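Local atomic coordinates of periplasmic binding protein (Sulfurospirillum deleyianum, PDB entry 4PAG), a protein that probably captures a solute in the periplasm and delivers it to an ABC transporter, and holds a bound histidine here. Residues T98-E103 with R188-E193; N126-F131 with N149-Y154; S31-V36 with V119-S124. One frame throughout, in Å; residues are numbered along the deposited sequence. Where two conformers were deposited one is given.

Contact 1: residues T98-E103 with R188-E193; sequences TPLLNE and RSFHSE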
ATOM      1  N   THR A  98      -7.432  11.277   4.128  1.00 17.94           N
ATOM      2  CA  THR A  98      -7.939  11.163   2.754  1.00 18.88           C
ATOM      3  C   THR A  98      -9.427  11.555   2.754  1.00 19.69           C
ATOM      4  O   THR A  98     -10.152  11.221   3.708  1.00 16.91           O
ATOM      5  CB  THR A  98      -7.667   9.746   2.182  1.00 20.51           C
ATOM      6  OG1 THR A  98      -7.899   9.719   0.761  1.00 22.12           O
ATOM      7  CG2 THR A  98      -8.516   8.689   2.873  1.00 21.39           C
ATOM      8  N   PRO A  99      -9.877  12.298   1.721  1.00 18.73           N
ATOM      9  CA  PRO A  99     -11.201  12.937   1.780  1.00 20.82           C
ATOM     10  C   PRO A  99     -12.381  11.999   1.980  1.00 19.70           C
ATOM     11  O   PRO A  99     -13.312  12.360   2.677  1.00 19.60           O
ATOM     12  CB  PRO A  99     -11.330  13.680   0.442  1.00 22.61           C
ATOM     13  CG  PRO A  99     -10.047  13.513  -0.279  1.00 24.07           C
ATOM     14  CD  PRO A  99      -9.064  12.802   0.600  1.00 22.26           C
ATOM     15  N   LEU A 100     -12.346  10.806   1.393  1.00 20.53           N
ATOM     16  CA  LEU A 100     -13.436   9.856   1.561  1.00 20.61           C
ATOM     17  C   LEU A 100     -13.524   9.250   2.971  1.00 20.54           C
ATOM     18  O   LEU A 100     -14.533   8.633   3.296  1.00 22.11           O
ATOM     19  CB  LEU A 100     -13.344   8.740   0.511  1.00 22.05           C
ATOM     20  CG  LEU A 100     -13.479   9.200  -0.947  1.00 22.93           C
ATOM     21  CD1 LEU A 100     -13.107   8.069  -1.894  1.00 26.02           C
ATOM     22  CD2 LEU A 100     -14.879   9.707  -1.256  1.00 25.31           C
ATOM     23  N   LEU A 101     -12.489   9.420   3.799  1.00 17.01           N
ATOM     24  CA  LEU A 101     -12.510   8.902   5.186  1.00 18.58           C
ATOM     25  C   LEU A 101     -12.524   9.957   6.296  1.00 18.50           C
ATOM     26  O   LEU A 101     -12.862   9.635   7.435  1.00 18.73           O
ATOM     27  CB  LEU A 101     -11.319   7.954   5.420  1.00 18.76           C
ATOM     28  CG  LEU A 101     -11.367   6.662   4.591  1.00 20.29           C
ATOM     29  CD1 LEU A 101     -10.076   5.872   4.717  1.00 20.97           C
ATOM     30  CD2 LEU A 101     -12.547   5.801   4.991  1.00 22.24           C
ATOM     31  N   ASN A 102     -12.165  11.201   5.985  1.00 20.83           N
ATOM     32  CA  ASN A 102     -11.902  12.194   7.037  1.00 21.81           C
ATOM     33  C   ASN A 102     -13.132  12.550   7.878  1.00 23.24           C
ATOM     34  O   ASN A 102     -12.999  12.774   9.075  1.00 24.89           O
ATOM     35  CB  ASN A 102     -11.271  13.471   6.453  1.00 22.16           C
ATOM     36  CG  ASN A 102      -9.813  13.285   6.056  1.00 21.50           C
ATOM     37  OD1 ASN A 102      -9.131  12.374   6.528  1.00 19.61           O
ATOM     38  ND2 ASN A 102      -9.329  14.154   5.186  1.00 24.07           N
ATOM     39  N   GLU A 103     -14.315  12.587   7.262  1.00 24.32           N
ATOM     40  CA  GLU A 103     -15.543  12.988   7.974  1.00 26.84           C
ATOM     41  C   GLU A 103     -15.854  12.023   9.115  1.00 27.22           C
ATOM     42  O   GLU A 103     -15.904  12.416  10.286  1.00 25.03           O
ATOM     43  CB  GLU A 103     -16.745  13.070   7.015  1.00 30.96           C
ATOM     44  CG  GLU A 103     -18.026  13.577   7.675  1.00 35.14           C
ATOM     45  CD  GLU A 103     -19.218  13.680   6.726  1.00 40.54           C
ATOM     46  OE1 GLU A 103     -19.179  13.120   5.612  1.00 37.97           O
ATOM     47  OE2 GLU A 103     -20.220  14.318   7.107  1.00 46.54           O
ATOM     48  N   ARG A 188      -7.669   7.544 -11.731  1.00 16.71           N
ATOM     49  CA  ARG A 188      -7.400   8.398 -10.571  1.00 17.90           C
ATOM     50  C   ARG A 188      -8.089   7.809  -9.344  1.00 18.04           C
ATOM     51  O   ARG A 188      -9.294   7.985  -9.144  1.00 18.32           O
ATOM     52  CB  ARG A 188      -7.861   9.830 -10.848  1.00 21.38           C
ATOM     53  CG  ARG A 188      -6.879  10.620 -11.716  1.00 23.99           C
ATOM     54  CD  ARG A 188      -7.601  11.605 -12.631  1.00 26.41           C
ATOM     55  NE  ARG A 188      -8.377  10.886 -13.640  1.00 32.32           N
ATOM     56  CZ  ARG A 188      -9.397  11.382 -14.339  1.00 31.15           C
ATOM     57  NH1 ARG A 188      -9.804  12.645 -14.171  1.00 31.59           N
ATOM     58  NH2 ARG A 188     -10.018  10.597 -15.221  1.00 29.63           N
ATOM     59  N   SER A 189      -7.313   7.094  -8.534  1.00 16.81           N
ATOM     60  CA  SER A 189      -7.837   6.362  -7.377  1.00 15.83           C
ATOM     61  C   SER A 189      -6.691   6.045  -6.449  1.00 16.39           C
ATOM     62  O   SER A 189      -5.600   5.731  -6.924  1.00 16.25           O
ATOM     63  CB  SER A 189      -8.479   5.049  -7.831  1.00 15.54           C
ATOM     64  OG  SER A 189      -8.701   4.156  -6.740  1.00 15.33           O
ATOM     65  N   PHE A 190      -6.912   6.091  -5.133  1.00 16.67           N
ATOM     66  CA  PHE A 190      -5.827   5.707  -4.240  1.00 15.84           C
ATOM     67  C   PHE A 190      -5.509   4.204  -4.299  1.00 15.45           C
ATOM     68  O   PHE A 190      -4.447   3.771  -3.838  1.00 17.35           O
ATOM     69  CB  PHE A 190      -5.955   6.263  -2.806  1.00 16.81           C
ATOM     70  CG  PHE A 190      -7.157   5.807  -2.018  1.00 18.06           C
ATOM     71  CD1 PHE A 190      -7.324   4.479  -1.640  1.00 18.47           C
ATOM     72  CD2 PHE A 190      -8.065   6.748  -1.533  1.00 20.36           C
ATOM     73  CE1 PHE A 190      -8.408   4.087  -0.864  1.00 19.00           C
ATOM     74  CE2 PHE A 190      -9.146   6.363  -0.755  1.00 20.43           C
ATOM     75  CZ  PHE A 190      -9.319   5.024  -0.420  1.00 18.65           C
ATOM     76  N   HIS A 191      -6.394   3.426  -4.908  1.00 13.79           N
ATOM     77  CA  HIS A 191      -6.145   1.999  -5.126  1.00 13.73           C
ATOM     78  C   HIS A 191      -5.243   1.679  -6.322  1.00 15.29           C
ATOM     79  O   HIS A 191      -4.637   0.607  -6.353  1.00 16.18           O
ATOM     80  CB  HIS A 191      -7.472   1.264  -5.278  1.00 14.01           C
ATOM     81  CG  HIS A 191      -8.279   1.228  -4.018  1.00 15.26           C
ATOM     82  ND1 HIS A 191      -7.857   0.563  -2.888  1.00 16.06           N
ATOM     83  CD2 HIS A 191      -9.471   1.786  -3.704  1.00 15.75           C
ATOM     84  CE1 HIS A 191      -8.763   0.700  -1.934  1.00 16.17           C
ATOM     85  NE2 HIS A 191      -9.753   1.437  -2.406  1.00 15.93           N
ATOM     86  N   SER A 192      -5.153   2.593  -7.291  1.00 16.55           N
ATOM     87  CA  SER A 192      -4.347   2.385  -8.508  1.00 16.41           C
ATOM     88  C   SER A 192      -3.139   3.320  -8.657  1.00 15.58           C
ATOM     89  O   SER A 192      -2.383   3.203  -9.620  1.00 15.89           O
ATOM     90  CB  SER A 192      -5.231   2.530  -9.749  1.00 18.37           C
ATOM     91  OG  SER A 192      -5.735   3.845  -9.858  1.00 19.03           O
ATOM     92  N   GLU A 193      -2.946   4.220  -7.698  1.00 15.53           N
ATOM     93  CA  GLU A 193      -1.864   5.216  -7.738  1.00 16.53           C
ATOM     94  C   GLU A 193      -0.472   4.711  -8.187  1.00 15.41           C
ATOM     95  O   GLU A 193       0.162   5.376  -9.007  1.00 15.92           O
ATOM     96  CB  GLU A 193      -1.752   5.923  -6.376  1.00 17.62           C
ATOM     97  CG  GLU A 193      -0.775   7.088  -6.347  1.00 19.35           C
ATOM     98  CD  GLU A 193       0.610   6.723  -5.824  1.00 20.91           C
ATOM     99  OE1 GLU A 193       0.811   5.580  -5.345  1.00 25.13           O
ATOM    100  OE2 GLU A 193       1.510   7.595  -5.873  1.00 21.92           O
TER
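Phe-190 turns its ring toward Thr-98 with chi1 at 63°, CG standing between the backbone N and the carbonyl carbon, while the threonine hydroxyl, opposite its own N at chi1 -168°, swings out to meet it. The two side chains cross at about a right angle, and OG1 of Thr-98 lies 3.8 Å from CD2 of Phe-190, approaching the ring obliquely. This is van der Waals contact; the hydroxyl has its polar partner in Asp-122, which would help hold the threonine in this rotation. Leu-100, two residues on, adds a looser apolar touch, CD1 to CE2 of Phe-190 at 4.5 Å, on the exposed side of the contact. In the same segment, Leu-101 N bonds to Thr-98 O at 3.0 Å.

The phenyl group also leans on its neighbour: CE1 of Phe-190 sits 3.3 Å above one face of the His-191 imidazole, displaced toward the rim. That imidazole is tied down by Asp-270 at ND1 and the carbonyl of Val-211 at NE2. In the backbone of the loop an ST turn forms, His-191 N donating to OG of Ser-189 at 3.0 Å and 151°. The backbone of Phe-190 is held at both polar atoms, N by OE1 of Gln-208 and O by NH2 of Arg-277. The ring joins the segment leading into helix 99-112 to the loop before helix 193-197, and thus appears to span the cleft, as in the two-lobed periplasmic binding proteins.

Contact 2: residues N126-F131 with N149-Y154; sequences NYPEVF and NMAQTY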
ATOM      1  N   ASN A 126       4.962  11.353  -0.990  1.00 18.78           N
ATOM      2  CA  ASN A 126       4.906  11.838   0.402  1.00 19.94           C
ATOM      3  C   ASN A 126       5.501  10.889   1.457  1.00 18.59           C
ATOM      4  O   ASN A 126       5.670  11.293   2.607  1.00 17.17           O
ATOM      5  CB  ASN A 126       3.464  12.147   0.826  1.00 20.31           C
ATOM      6  CG  ASN A 126       2.858  13.314   0.078  1.00 22.97           C
ATOM      7  OD1 ASN A 126       3.535  14.038  -0.652  1.00 27.72           O
ATOM      8  ND2 ASN A 126       1.564  13.501   0.262  1.00 26.18           N
ATOM      9  N   TYR A 127       5.807   9.640   1.104  1.00 17.34           N
ATOM     10  CA  TYR A 127       6.261   8.690   2.133  1.00 17.53           C
ATOM     11  C   TYR A 127       7.502   9.130   2.936  1.00 15.76           C
ATOM     12  O   TYR A 127       7.517   8.972   4.152  1.00 14.90           O
ATOM     13  CB  TYR A 127       6.406   7.263   1.579  1.00 18.32           C
ATOM     14  CG  TYR A 127       5.066   6.544   1.544  1.00 18.98           C
ATOM     15  CD1 TYR A 127       4.369   6.281   2.721  1.00 20.10           C
ATOM     16  CD2 TYR A 127       4.484   6.165   0.344  1.00 20.14           C
ATOM     17  CE1 TYR A 127       3.131   5.651   2.700  1.00 22.35           C
ATOM     18  CE2 TYR A 127       3.250   5.532   0.315  1.00 23.40           C
ATOM     19  CZ  TYR A 127       2.574   5.281   1.492  1.00 24.28           C
ATOM     20  OH  TYR A 127       1.341   4.651   1.452  1.00 34.47           O
ATOM     21  N   PRO A 128       8.524   9.709   2.283  1.00 14.96           N
ATOM     22  CA  PRO A 128       9.679  10.133   3.082  1.00 15.24           C
ATOM     23  C   PRO A 128       9.320  11.126   4.196  1.00 16.77           C
ATOM     24  O   PRO A 128       9.691  10.914   5.352  1.00 17.70           O
ATOM     25  CB  PRO A 128      10.615  10.760   2.046  1.00 15.75           C
ATOM     26  CG  PRO A 128      10.253  10.086   0.755  1.00 15.96           C
ATOM     27  CD  PRO A 128       8.764   9.883   0.838  1.00 16.29           C
ATOM     28  N   GLU A 129       8.591  12.183   3.873  1.00 16.61           N
ATOM     29  CA  GLU A 129       8.224  13.152   4.903  1.00 19.52           C
ATOM     30  C   GLU A 129       7.283  12.571   5.971  1.00 16.92           C
ATOM     31  O   GLU A 129       7.401  12.911   7.146  1.00 14.62           O
ATOM     32  CB  GLU A 129       7.671  14.438   4.285  1.00 24.83           C
ATOM     33  CG  GLU A 129       8.775  15.367   3.798  1.00 31.58           C
ATOM     34  CD  GLU A 129       9.690  15.839   4.925  1.00 34.98           C
ATOM     35  OE1 GLU A 129       9.189  16.431   5.906  1.00 46.32           O
ATOM     36  OE2 GLU A 129      10.910  15.618   4.834  1.00 41.63           O
ATOM     37  N   VAL A 130       6.394  11.663   5.576  1.00 17.50           N
ATOM     38  CA  VAL A 130       5.499  11.013   6.532  1.00 16.33           C
ATOM     39  C   VAL A 130       6.291  10.112   7.482  1.00 15.63           C
ATOM     40  O   VAL A 130       6.055  10.120   8.689  1.00 13.65           O
ATOM     41  CB  VAL A 130       4.371  10.234   5.824  1.00 15.81           C
ATOM     42  CG1 VAL A 130       3.568   9.399   6.818  1.00 15.22           C
ATOM     43  CG2 VAL A 130       3.452  11.206   5.095  1.00 15.48           C
ATOM     44  N   PHE A 131       7.241   9.351   6.943  1.00 14.86           N
ATOM     45  CA  PHE A 131       8.140   8.568   7.787  1.00 15.28           C
ATOM     46  C   PHE A 131       8.898   9.446   8.795  1.00 15.73           C
ATOM     47  O   PHE A 131       8.915   9.145   9.991  1.00 15.51           O
ATOM     48  CB  PHE A 131       9.126   7.754   6.941  1.00 15.44           C
ATOM     49  CG  PHE A 131       8.611   6.405   6.544  1.00 16.48           C
ATOM     50  CD1 PHE A 131       8.402   5.429   7.503  1.00 17.71           C
ATOM     51  CD2 PHE A 131       8.358   6.098   5.210  1.00 18.33           C
ATOM     52  CE1 PHE A 131       7.941   4.171   7.152  1.00 19.02           C
ATOM     53  CE2 PHE A 131       7.888   4.846   4.853  1.00 19.69           C
ATOM     54  CZ  PHE A 131       7.685   3.879   5.822  1.00 19.62           C
ATOM     55  N   ASN A 149      14.973   7.776   3.839  0.50 17.51           N
ATOM     56  CA  ASN A 149      16.041   7.973   2.865  0.50 20.20           C
ATOM     57  C   ASN A 149      15.983   6.970   1.709  0.50 17.30           C
ATOM     58  O   ASN A 149      16.146   7.357   0.553  0.50 17.21           O
ATOM     59  CB  ASN A 149      17.405   7.958   3.550  0.50 25.77           C
ATOM     60  CG  ASN A 149      17.718   9.274   4.237  0.50 31.16           C
ATOM     61  OD1 ASN A 149      17.465  10.347   3.696  0.50 35.57           O
ATOM     62  ND2 ASN A 149      18.250   9.199   5.441  0.50 35.93           N
HETATM   63  N   MSE A 150      15.727   5.701   2.015  1.00 17.23           N
HETATM   64  CA  MSE A 150      15.553   4.676   0.965  1.00 17.39           C
HETATM   65  C   MSE A 150      14.319   4.977   0.146  1.00 16.90           C
HETATM   66  O   MSE A 150      14.349   4.898  -1.085  1.00 18.69           O
HETATM   67  CB  MSE A 150      15.491   3.246   1.506  1.00 17.42           C
HETATM   68  CG  MSE A 150      15.393   2.253   0.339  1.00 19.60           C
HETATM   69 SE   MSE A 150      15.510   0.372   0.923  1.00 21.35          SE
HETATM   70  CE  MSE A 150      17.471   0.306   1.080  1.00 19.43           C
ATOM     71  N   ALA A 151      13.233   5.333   0.821  1.00 16.80           N
ATOM     72  CA  ALA A 151      12.019   5.760   0.149  1.00 16.33           C
ATOM     73  C   ALA A 151      12.316   6.892  -0.840  1.00 16.01           C
ATOM     74  O   ALA A 151      11.951   6.809  -2.021  1.00 15.15           O
ATOM     75  CB  ALA A 151      10.970   6.190   1.172  1.00 16.27           C
ATOM     76  N   GLN A 152      13.005   7.932  -0.371  1.00 16.50           N
ATOM     77  CA  GLN A 152      13.308   9.084  -1.224  1.00 17.97           C
ATOM     78  C   GLN A 152      14.109   8.678  -2.464  1.00 17.21           C
ATOM     79  O   GLN A 152      13.786   9.086  -3.588  1.00 18.43           O
ATOM     80  CB  GLN A 152      14.072  10.162  -0.435  1.00 20.21           C
ATOM     81  CG  GLN A 152      14.213  11.481  -1.177  1.00 24.24           C
ATOM     82  CD  GLN A 152      12.873  12.152  -1.386  1.00 28.41           C
ATOM     83  OE1 GLN A 152      12.299  12.709  -0.454  1.00 34.34           O
ATOM     84  NE2 GLN A 152      12.355  12.083  -2.604  1.00 30.84           N
ATOM     85  N   THR A 153      15.142   7.869  -2.264  1.00 16.45           N
ATOM     86  CA  THR A 153      15.978   7.406  -3.372  1.00 18.45           C
ATOM     87  C   THR A 153      15.180   6.610  -4.396  1.00 16.94           C
ATOM     88  O   THR A 153      15.258   6.882  -5.593  1.00 15.80           O
ATOM     89  CB  THR A 153      17.136   6.540  -2.853  1.00 19.78           C
ATOM     90  OG1 THR A 153      17.946   7.341  -1.994  1.00 20.85           O
ATOM     91  CG2 THR A 153      17.992   5.994  -3.997  1.00 21.26           C
ATOM     92  N   TYR A 154      14.411   5.633  -3.927  1.00 15.86           N
ATOM     93  CA  TYR A 154      13.625   4.788  -4.833  1.00 16.28           C
ATOM     94  C   TYR A 154      12.599   5.614  -5.601  1.00 15.06           C
ATOM     95  O   TYR A 154      12.429   5.444  -6.814  1.00 14.97           O
ATOM     96  CB  TYR A 154      12.926   3.668  -4.062  1.00 15.19           C
ATOM     97  CG  TYR A 154      13.781   2.467  -3.759  1.00 14.99           C
ATOM     98  CD1 TYR A 154      15.138   2.589  -3.471  1.00 16.49           C
ATOM     99  CD2 TYR A 154      13.222   1.200  -3.731  1.00 17.32           C
ATOM    100  CE1 TYR A 154      15.910   1.473  -3.178  1.00 18.10           C
ATOM    101  CE2 TYR A 154      13.980   0.084  -3.439  1.00 17.91           C
ATOM    102  CZ  TYR A 154      15.319   0.222  -3.163  1.00 18.13           C
ATOM    103  OH  TYR A 154      16.058  -0.899  -2.876  1.00 22.45           O
TER
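Pro-128 and Gln-152 set their side chains at about a right angle to each other where helices 127-138 and 141-163 pack as an antiparallel helical hairpin, 127-138 belonging to the first lobe and the long 141-163 being the helix that probably spans the two lobes, as in this family of periplasmic binding proteins. The pyrrolidine ring of Pro-128, near the start of its helix, points at the partner like a flat wedge, and the backbones close to 5.7 Å between CA of Pro-128 and CA of Gln-152. CG of the proline ring does most of the touching. It meets CB of Ala-151 at 4.0 Å, a methyl small enough to admit it, and comes within 3.7 Å of N of Gln-152. Ala-151 also touches Ile-278 of helix 277-288, so its methyl is packed between two helices.

The glutamine reaches in from beside the proline. Its chain leaves with CG opposite the backbone N and then bends at chi2, 66°. The nitrogen end of the amide, NE2, is held by Asp-156 one turn on, which probably steadies this bend. The bend brings the amide oxygen to the CB-CG edge of the ring, close to the ring's mean plane, with OE1 of Gln-152 3.5 Å from CG and 3.6 Å from CB of Pro-128.

Contact 3: residues S31-V36 with V119-S124; sequences SFMIYV and VNIDDS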
ATOM      1  N   SER A  31      -1.114   1.301  10.260  1.00 14.54           N
ATOM      2  CA  SER A  31      -0.613   0.230  11.105  1.00 15.79           C
ATOM      3  C   SER A  31       0.611  -0.457  10.487  1.00 15.29           C
ATOM      4  O   SER A  31       1.578  -0.711  11.192  1.00 15.17           O
ATOM      5  CB  SER A  31      -1.725  -0.779  11.398  1.00 18.72           C
ATOM      6  OG  SER A  31      -2.766  -0.115  12.102  1.00 27.36           O
ATOM      7  N   PHE A  32       0.580  -0.734   9.180  1.00 14.75           N
ATOM      8  CA  PHE A  32       1.725  -1.369   8.509  1.00 14.59           C
ATOM      9  C   PHE A  32       2.977  -0.491   8.590  1.00 14.35           C
ATOM     10  O   PHE A  32       4.081  -0.985   8.785  1.00 15.61           O
ATOM     11  CB  PHE A  32       1.405  -1.681   7.035  1.00 15.29           C
ATOM     12  CG  PHE A  32       0.435  -2.821   6.818  1.00 15.07           C
ATOM     13  CD1 PHE A  32      -0.269  -3.412   7.860  1.00 15.80           C
ATOM     14  CD2 PHE A  32       0.202  -3.281   5.525  1.00 15.65           C
ATOM     15  CE1 PHE A  32      -1.160  -4.454   7.616  1.00 16.63           C
ATOM     16  CE2 PHE A  32      -0.688  -4.320   5.278  1.00 14.74           C
ATOM     17  CZ  PHE A  32      -1.375  -4.902   6.323  1.00 16.63           C
HETATM   18  N   MSE A  33       2.800   0.815   8.445  1.00 15.20           N
HETATM   19  CA  MSE A  33       3.914   1.768   8.482  1.00 17.59           C
HETATM   20  C   MSE A  33       4.491   1.889   9.876  1.00 16.68           C
HETATM   21  O   MSE A  33       5.714   1.948  10.058  1.00 15.85           O
HETATM   22  CB  MSE A  33       3.382   3.102   7.969  1.00 19.79           C
HETATM   23  CG  MSE A  33       4.445   4.188   7.938  1.00 23.01           C
HETATM   24 SE   MSE A  33       3.823   5.660   6.780  1.00 30.46          SE
HETATM   25  CE  MSE A  33       1.959   5.839   7.364  1.00 24.87           C
ATOM     26  N   ILE A  34       3.623   1.924  10.882  1.00 16.61           N
ATOM     27  CA  ILE A  34       4.095   1.941  12.269  1.00 17.25           C
ATOM     28  C   ILE A  34       4.890   0.667  12.559  1.00 16.13           C
ATOM     29  O   ILE A  34       5.913   0.714  13.247  1.00 15.73           O
ATOM     30  CB  ILE A  34       2.939   2.078  13.277  1.00 17.58           C
ATOM     31  CG1 ILE A  34       2.246   3.438  13.117  1.00 18.43           C
ATOM     32  CG2 ILE A  34       3.454   1.923  14.704  1.00 17.94           C
ATOM     33  CD1 ILE A  34       0.912   3.551  13.838  1.00 17.97           C
ATOM     34  N   TYR A  35       4.428  -0.465  12.024  1.00 15.73           N
ATOM     35  CA  TYR A  35       5.127  -1.733  12.228  1.00 15.42           C
ATOM     36  C   TYR A  35       6.608  -1.629  11.849  1.00 14.81           C
ATOM     37  O   TYR A  35       7.475  -2.011  12.631  1.00 14.88           O
ATOM     38  CB  TYR A  35       4.478  -2.912  11.470  1.00 14.54           C
ATOM     39  CG  TYR A  35       5.369  -4.112  11.590  1.00 15.22           C
ATOM     40  CD1 TYR A  35       5.331  -4.921  12.721  1.00 15.04           C
ATOM     41  CD2 TYR A  35       6.342  -4.366  10.635  1.00 14.80           C
ATOM     42  CE1 TYR A  35       6.219  -5.973  12.876  1.00 16.61           C
ATOM     43  CE2 TYR A  35       7.232  -5.405  10.780  1.00 15.81           C
ATOM     44  CZ  TYR A  35       7.168  -6.211  11.895  1.00 17.40           C
ATOM     45  OH  TYR A  35       8.055  -7.254  12.017  1.00 17.32           O
ATOM     46  N   VAL A  36       6.897  -1.127  10.651  1.00 13.86           N
ATOM     47  CA  VAL A  36       8.277  -1.109  10.171  1.00 14.11           C
ATOM     48  C   VAL A  36       9.148  -0.082  10.904  1.00 15.18           C
ATOM     49  O   VAL A  36      10.355  -0.224  10.921  1.00 14.37           O
ATOM     50  CB  VAL A  36       8.397  -0.950   8.626  1.00 14.53           C
ATOM     51  CG1 VAL A  36       7.912  -2.217   7.929  1.00 14.62           C
ATOM     52  CG2 VAL A  36       7.663   0.278   8.116  1.00 14.19           C
ATOM     53  N   VAL A 119      -2.076  11.731   8.628  1.00 19.86           N
ATOM     54  CA  VAL A 119      -0.989  11.801   7.663  1.00 19.50           C
ATOM     55  C   VAL A 119      -1.514  11.569   6.251  1.00 19.63           C
ATOM     56  O   VAL A 119      -2.390  10.729   6.027  1.00 17.93           O
ATOM     57  CB  VAL A 119       0.142  10.802   8.001  1.00 20.60           C
ATOM     58  CG1 VAL A 119       0.707  11.098   9.386  1.00 21.31           C
ATOM     59  CG2 VAL A 119      -0.340   9.361   7.928  1.00 20.29           C
ATOM     60  N   ASN A 120      -0.975  12.335   5.312  1.00 20.99           N
ATOM     61  CA  ASN A 120      -1.412  12.305   3.929  1.00 21.95           C
ATOM     62  C   ASN A 120      -0.490  11.420   3.093  1.00 20.31           C
ATOM     63  O   ASN A 120       0.611  11.826   2.734  1.00 20.24           O
ATOM     64  CB  ASN A 120      -1.456  13.729   3.373  1.00 24.29           C
ATOM     65  CG  ASN A 120      -2.110  13.800   2.009  1.00 29.47           C
ATOM     66  OD1 ASN A 120      -2.254  12.793   1.323  1.00 31.59           O
ATOM     67  ND2 ASN A 120      -2.508  14.992   1.611  1.00 37.10           N
ATOM     68  N   ILE A 121      -0.960  10.225   2.764  1.00 20.17           N
ATOM     69  CA  ILE A 121      -0.123   9.227   2.083  1.00 23.60           C
ATOM     70  C   ILE A 121      -0.625   8.843   0.693  1.00 23.53           C
ATOM     71  O   ILE A 121      -0.132   7.886   0.095  1.00 24.53           O
ATOM     72  CB  ILE A 121      -0.009   7.946   2.925  1.00 25.41           C
ATOM     73  CG1 ILE A 121      -1.399   7.460   3.350  1.00 27.93           C
ATOM     74  CG2 ILE A 121       0.859   8.209   4.138  1.00 27.55           C
ATOM     75  CD1 ILE A 121      -1.451   6.004   3.741  1.00 31.86           C
ATOM     76  N   ASP A 122      -1.593   9.580   0.168  1.00 22.45           N
ATOM     77  CA  ASP A 122      -2.188   9.206  -1.109  1.00 23.54           C
ATOM     78  C   ASP A 122      -1.184   9.314  -2.260  1.00 24.57           C
ATOM     79  O   ASP A 122      -1.092   8.413  -3.095  1.00 30.30           O
ATOM     80  CB  ASP A 122      -3.447  10.022  -1.367  1.00 24.29           C
ATOM     81  CG  ASP A 122      -4.636   9.546  -0.524  1.00 25.43           C
ATOM     82  OD1 ASP A 122      -4.546   8.506   0.183  1.00 26.84           O
ATOM     83  OD2 ASP A 122      -5.674  10.217  -0.573  1.00 25.38           O
ATOM     84  N   ASP A 123      -0.419  10.400  -2.283  1.00 21.10           N
ATOM     85  CA  ASP A 123       0.697  10.539  -3.208  1.00 21.59           C
ATOM     86  C   ASP A 123       1.876   9.813  -2.583  1.00 19.29           C
ATOM     87  O   ASP A 123       2.339  10.198  -1.515  1.00 19.39           O
ATOM     88  CB  ASP A 123       1.030  12.019  -3.427  1.00 23.94           C
ATOM     89  CG  ASP A 123       2.048  12.252  -4.550  1.00 29.96           C
ATOM     90  OD1 ASP A 123       2.780  11.310  -4.963  1.00 31.45           O
ATOM     91  OD2 ASP A 123       2.118  13.411  -5.017  1.00 31.31           O
ATOM     92  N   SER A 124       2.363   8.765  -3.247  1.00 17.54           N
ATOM     93  CA  SER A 124       3.456   7.966  -2.698  1.00 18.12           C
ATOM     94  C   SER A 124       4.756   8.771  -2.518  1.00 17.49           C
ATOM     95  O   SER A 124       5.606   8.403  -1.698  1.00 15.82           O
ATOM     96  CB  SER A 124       3.698   6.710  -3.549  1.00 17.83           C
ATOM     97  OG  SER A 124       2.599   5.798  -3.473  1.00 18.69           O
TER
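Met-33, a selenomethionine, meets Val-119 and Ile-121 with aliphatic groups alone; the rings of Phe-32 and Tyr-35 face other neighbours. The Phe-32 ring stacks with Phe-266, and Tyr-35 meets Phe-65 edge-to-face while its OH bonds to N of Ser-62. In the loop, the amide oxygen OD1 of Asn-120 receives a weak bond from N of Asp-122, 3.5 Å long though fairly straight at 162°. The carboxylate of Asp-122 accepts at OD1 from NE1 of Trp-96.

The contact places helix 28-37 against the end of a beta-alpha-beta crossover in the first lobe: strand 92-96, helix 99-112 and strand 116-119, with Val-119 hydrogen-bonded through its backbone to Thr-95 and Asp-97. Val-119 closes the strand, and Ile-121 follows in the loop that leads to helix 127-138. Both point their side chains at the helix, and all three touching residues are buried.

Met-33 spans a wide gap, CA to CA of Ile-121 being 10.6 Å, by stretching out. Its CG is opposite the backbone N at chi1 -179° and chi2 stays extended, so SE is carried well clear of the helix backbone; a bend at chi3, 44°, then turns the methyl CE toward the loop. Met-33 and Ile-121 pass alongside in opposite directions, while Pro-29 and Ile-30, from the preceding turn of the same helix, cover Ile-121 and Val-119 respectively. Leu-134 of helix 127-138 also packs on Met-33. The terminal methyl settles over two branches at once: CE of Met-33 is 4.2 Å from CG2 of Val-119 and 4.2 Å from CG2 of Ile-121, and those two CG2 atoms are themselves 4.1 Å apart, a nearly equilateral triangle of methyls.

In the fold
Contact 3 sits between the other two, its centre about 13 Å from that of contact 1 and 10 Å from that of contact 2; contacts 1 and 2 do not touch. Loop 119-124 links to both segments of contact 1 through probable hydrogen bonds: OG1 of Thr-98 to OD2 of Asp-122, and OE1 of Glu-193 to OG of Ser-124, each 2.6 Å. One residue further along the chain begins contact 2, where CE1 of Tyr-127 packs 3.7 Å from CG2 of Ile-121. None of the contact residues lines the histidine pocket of Asn-55, Pro-235, Lys-263 and their neighbours; contact 1 appears to join the lobes, contact 3 lies in the first, and contact 2 seats the long connecting helix on it.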